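Local coordinates for protein D-glycerate 3-kinase (Cryptococcus neoformans var. grubii serotype A, PDB 6CKG) that probably phosphorylates D-glycerate at its 3-hydroxyl at the expense of ATP, at residues N104-L118 against T227-E239. Sequence-based numbering, arbitrary orientation. Where two conformers were deposited one is given.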
# COMPACT_ATOMS: atom_id res chain seq x y z
N ASN A 104 -14.56 -14.30 -11.09
CA ASN A 104 -13.35 -13.98 -10.34
C ASN A 104 -13.73 -13.54 -8.93
O ASN A 104 -14.14 -12.38 -8.73
CB ASN A 104 -12.54 -12.89 -11.05
CG ASN A 104 -11.16 -12.68 -10.42
OD1 ASN A 104 -11.01 -12.74 -9.20
ND2 ASN A 104 -10.15 -12.46 -11.25
N PRO A 105 -13.62 -14.41 -7.93
CA PRO A 105 -13.99 -14.01 -6.56
C PRO A 105 -13.15 -12.88 -6.01
O PRO A 105 -13.62 -12.16 -5.12
CB PRO A 105 -13.77 -15.30 -5.76
CG PRO A 105 -12.75 -16.06 -6.55
CD PRO A 105 -13.10 -15.79 -7.99
N LEU A 106 -11.92 -12.72 -6.48
CA LEU A 106 -11.08 -11.64 -5.96
C LEU A 106 -11.55 -10.27 -6.43
O LEU A 106 -11.28 -9.27 -5.75
CB LEU A 106 -9.62 -11.90 -6.35
CG LEU A 106 -9.04 -13.14 -5.66
CD1 LEU A 106 -7.53 -13.35 -5.95
CD2 LEU A 106 -9.31 -13.03 -4.16
N LEU A 107 -12.26 -10.19 -7.55
CA LEU A 107 -12.75 -8.91 -8.06
C LEU A 107 -14.22 -8.66 -7.71
O LEU A 107 -14.82 -7.72 -8.24
CB LEU A 107 -12.54 -8.83 -9.57
CG LEU A 107 -11.08 -8.95 -10.00
CD1 LEU A 107 -10.96 -9.10 -11.52
CD2 LEU A 107 -10.28 -7.73 -9.50
N ASN A 108 -14.81 -9.46 -6.83
CA ASN A 108 -16.21 -9.26 -6.51
C ASN A 108 -16.40 -8.21 -5.42
O ASN A 108 -17.52 -8.04 -4.92
CB ASN A 108 -16.87 -10.59 -6.13
CG ASN A 108 -16.42 -11.12 -4.78
OD1 ASN A 108 -15.62 -10.50 -4.08
ND2 ASN A 108 -16.96 -12.27 -4.40
N GLY A 109 -15.34 -7.52 -5.06
CA GLY A 109 -15.36 -6.42 -4.10
C GLY A 109 -13.98 -5.81 -4.05
O GLY A 109 -13.04 -6.31 -4.65
N ARG A 110 -13.87 -4.71 -3.28
CA ARG A 110 -12.61 -3.98 -3.18
C ARG A 110 -11.50 -4.86 -2.61
O ARG A 110 -11.74 -5.80 -1.84
CB ARG A 110 -12.78 -2.75 -2.28
CG ARG A 110 -12.93 -3.09 -0.80
CD ARG A 110 -13.34 -1.86 0.03
NE ARG A 110 -13.29 -2.16 1.46
CZ ARG A 110 -14.33 -2.14 2.28
NH1 ARG A 110 -15.53 -1.80 1.84
NH2 ARG A 110 -14.16 -2.44 3.56
N GLY A 111 -10.26 -4.49 -2.94
CA GLY A 111 -9.10 -5.07 -2.31
C GLY A 111 -7.91 -5.17 -3.23
O GLY A 111 -6.95 -4.39 -3.15
N PRO A 112 -7.93 -6.15 -4.12
CA PRO A 112 -6.74 -6.50 -4.90
C PRO A 112 -6.57 -5.58 -6.10
O PRO A 112 -7.39 -4.72 -6.39
CB PRO A 112 -7.01 -7.95 -5.33
CG PRO A 112 -8.47 -8.07 -5.32
CD PRO A 112 -8.98 -7.18 -4.23
N ALA A 113 -5.45 -5.80 -6.80
CA ALA A 113 -5.13 -5.09 -8.03
C ALA A 113 -6.29 -5.15 -9.01
O ALA A 113 -6.82 -6.23 -9.31
CB ALA A 113 -3.86 -5.69 -8.67
N GLY A 114 -6.68 -3.98 -9.50
CA GLY A 114 -7.84 -3.81 -10.35
C GLY A 114 -8.97 -3.04 -9.69
O GLY A 114 -9.81 -2.46 -10.40
N THR A 115 -9.02 -3.02 -8.36
CA THR A 115 -10.11 -2.38 -7.63
C THR A 115 -9.78 -0.95 -7.21
O THR A 115 -10.52 -0.37 -6.41
CB THR A 115 -10.48 -3.22 -6.41
OG1 THR A 115 -9.40 -3.21 -5.46
CG2 THR A 115 -10.83 -4.70 -6.81
N HIS A 116 -8.70 -0.36 -7.73
CA HIS A 116 -8.32 1.02 -7.44
C HIS A 116 -8.51 1.87 -8.68
O HIS A 116 -8.44 1.38 -9.81
CB HIS A 116 -6.86 1.11 -6.96
CG HIS A 116 -6.58 0.25 -5.77
ND1 HIS A 116 -6.04 -1.02 -5.88
CD2 HIS A 116 -6.81 0.44 -4.45
CE1 HIS A 116 -5.95 -1.56 -4.68
NE2 HIS A 116 -6.42 -0.70 -3.80
N ASP A 117 -8.78 3.15 -8.45
CA ASP A 117 -9.02 4.12 -9.52
C ASP A 117 -7.65 4.64 -9.94
O ASP A 117 -7.12 5.58 -9.35
CB ASP A 117 -9.94 5.22 -9.03
CG ASP A 117 -10.35 6.18 -10.11
OD1 ASP A 117 -9.61 6.37 -11.10
OD2 ASP A 117 -11.44 6.77 -9.95
N LEU A 118 -7.08 4.03 -10.97
CA LEU A 118 -5.72 4.38 -11.35
C LEU A 118 -5.61 5.77 -11.98
O LEU A 118 -4.63 6.47 -11.71
CB LEU A 118 -5.13 3.31 -12.28
CG LEU A 118 -4.84 1.99 -11.57
CD1 LEU A 118 -4.45 0.90 -12.58
CD2 LEU A 118 -3.73 2.17 -10.56
N THR A 227 -8.11 -16.82 -12.39
CA THR A 227 -8.34 -15.75 -11.42
C THR A 227 -7.03 -15.06 -11.06
O THR A 227 -6.95 -13.82 -11.01
CB THR A 227 -9.01 -16.30 -10.15
OG1 THR A 227 -10.40 -16.53 -10.40
CG2 THR A 227 -8.89 -15.28 -8.97
N LEU A 228 -5.98 -15.84 -10.82
CA LEU A 228 -4.70 -15.24 -10.43
C LEU A 228 -4.06 -14.47 -11.58
O LEU A 228 -3.48 -13.40 -11.36
CB LEU A 228 -3.74 -16.33 -9.92
CG LEU A 228 -4.21 -17.11 -8.69
CD1 LEU A 228 -3.31 -18.29 -8.40
CD2 LEU A 228 -4.32 -16.19 -7.47
N HIS A 229 -4.18 -14.97 -12.81
CA HIS A 229 -3.63 -14.26 -13.96
C HIS A 229 -4.30 -12.90 -14.14
O HIS A 229 -3.64 -11.92 -14.52
CB HIS A 229 -3.81 -15.10 -15.23
CG HIS A 229 -2.74 -16.14 -15.45
ND1 HIS A 229 -1.40 -15.82 -15.58
CD2 HIS A 229 -2.82 -17.48 -15.61
CE1 HIS A 229 -0.70 -16.92 -15.78
NE2 HIS A 229 -1.54 -17.95 -15.81
N SER A 230 -5.62 -12.82 -13.88
CA SER A 230 -6.34 -11.55 -13.98
C SER A 230 -5.79 -10.51 -13.01
O SER A 230 -5.56 -9.36 -13.38
CB SER A 230 -7.84 -11.77 -13.73
OG SER A 230 -8.39 -12.65 -14.69
N ILE A 231 -5.59 -10.90 -11.74
CA ILE A 231 -5.01 -9.95 -10.79
C ILE A 231 -3.62 -9.53 -11.24
O ILE A 231 -3.25 -8.34 -11.16
CB ILE A 231 -4.99 -10.56 -9.38
CG1 ILE A 231 -6.39 -11.02 -8.96
CG2 ILE A 231 -4.40 -9.55 -8.37
CD1 ILE A 231 -7.44 -9.89 -8.99
N ASN A 232 -2.82 -10.49 -11.72
CA ASN A 232 -1.48 -10.20 -12.24
C ASN A 232 -1.54 -9.17 -13.37
O ASN A 232 -0.76 -8.21 -13.39
CB ASN A 232 -0.84 -11.50 -12.75
CG ASN A 232 0.63 -11.35 -13.12
OD1 ASN A 232 1.40 -10.75 -12.39
ND2 ASN A 232 1.02 -11.91 -14.27
N GLN A 233 -2.43 -9.38 -14.33
CA GLN A 233 -2.58 -8.44 -15.44
C GLN A 233 -3.05 -7.08 -14.96
O GLN A 233 -2.61 -6.04 -15.48
CB GLN A 233 -3.58 -9.00 -16.46
CG GLN A 233 -3.46 -8.38 -17.83
CD GLN A 233 -2.19 -8.81 -18.53
OE1 GLN A 233 -1.73 -9.93 -18.33
NE2 GLN A 233 -1.62 -7.93 -19.34
N ASN A 234 -3.96 -7.06 -13.98
CA ASN A 234 -4.36 -5.81 -13.36
C ASN A 234 -3.16 -5.09 -12.75
O ASN A 234 -3.03 -3.87 -12.87
CB ASN A 234 -5.42 -6.07 -12.29
CG ASN A 234 -6.75 -6.49 -12.87
OD1 ASN A 234 -6.92 -6.54 -14.09
ND2 ASN A 234 -7.69 -6.83 -12.01
N LEU A 235 -2.26 -5.84 -12.11
CA LEU A 235 -1.13 -5.23 -11.41
C LEU A 235 -0.15 -4.57 -12.37
O LEU A 235 0.52 -3.59 -11.99
CB LEU A 235 -0.42 -6.27 -10.55
CG LEU A 235 0.70 -5.77 -9.65
CD1 LEU A 235 0.19 -4.70 -8.65
CD2 LEU A 235 1.32 -6.95 -8.92
N ARG A 236 -0.04 -5.08 -13.59
CA ARG A 236 0.81 -4.44 -14.59
C ARG A 236 0.41 -2.98 -14.83
O ARG A 236 1.27 -2.16 -15.18
CB ARG A 236 0.77 -5.24 -15.90
CG ARG A 236 1.44 -6.62 -15.77
CD ARG A 236 1.16 -7.57 -16.93
NE ARG A 236 1.90 -8.84 -16.81
CZ ARG A 236 1.58 -9.97 -17.45
NH1 ARG A 236 0.52 -10.01 -18.24
NH2 ARG A 236 2.32 -11.07 -17.30
N GLN A 237 -0.87 -2.63 -14.63
CA GLN A 237 -1.32 -1.25 -14.81
C GLN A 237 -0.83 -0.30 -13.72
O GLN A 237 -1.00 0.92 -13.88
CB GLN A 237 -2.86 -1.17 -14.88
CG GLN A 237 -3.48 -2.06 -15.96
CD GLN A 237 -2.71 -2.01 -17.26
OE1 GLN A 237 -2.07 -2.98 -17.66
NE2 GLN A 237 -2.75 -0.86 -17.93
N TYR A 238 -0.26 -0.81 -12.63
CA TYR A 238 0.21 0.07 -11.55
C TYR A 238 1.65 0.54 -11.74
O TYR A 238 2.13 1.36 -10.94
CB TYR A 238 0.11 -0.63 -10.18
CG TYR A 238 -1.31 -0.86 -9.70
CD1 TYR A 238 -2.17 -1.71 -10.39
CD2 TYR A 238 -1.77 -0.27 -8.53
CE1 TYR A 238 -3.47 -1.93 -9.96
CE2 TYR A 238 -3.07 -0.49 -8.07
CZ TYR A 238 -3.91 -1.32 -8.80
OH TYR A 238 -5.20 -1.57 -8.36
N GLU A 239 2.35 0.05 -12.76
CA GLU A 239 3.78 0.31 -12.85
C GLU A 239 4.09 1.79 -13.11
O GLU A 239 5.09 2.30 -12.61
CB GLU A 239 4.41 -0.61 -13.91
CG GLU A 239 4.66 -2.02 -13.34
CD GLU A 239 5.11 -3.05 -14.38
OE1 GLU A 239 4.40 -3.24 -15.39
OE2 GLU A 239 6.17 -3.67 -14.17
O HOH W 1 -10.88 -13.05 -14.11
O HOH W 2 -6.98 -0.76 -10.55
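Asn234 ND2 of helix 225-236 donates a nearly straight hydrogen bond to Ala113 O in the loop 104-118, at 2.9 Å. The acceptor lies nearly in the amide plane, but the donor stands 32° out of the carbonyl plane. In a second side-chain hydrogen bond, Tyr238 OH meets His116 ND1 at 2.7 Å, at the edge of the imidazole, whose plane is almost perpendicular to the phenol ring. A water bonded to Tyr238 OH also donates to His116 O, while a second water links Asn104 ND2 to Ser230 OG, which is bonded as well to Ser226 O. Apolar contacts fill in between. Leu118 CD2 sits over the centre of the Tyr238 ring in a CH-pi contact, 3.7 Å from its centroid. Ala113 CB, in the type II turn 112-115, packs against Ile231 CG2 and Leu235 CB. In Ile231, chi1 -55° and chi2 -58° together bring CD1 to Leu107 CD2 (3.6 Å) and Leu106 CB. Thr227 CG2 lies 3.8 Å from Leu106 CD1. The contact thus lays the connection between helices 91-100 and 118-129 along helix 225-236, where Phe298 of helix 281-298 also touches Ile231 and Leu235, and helix 191-204 packs on Leu228.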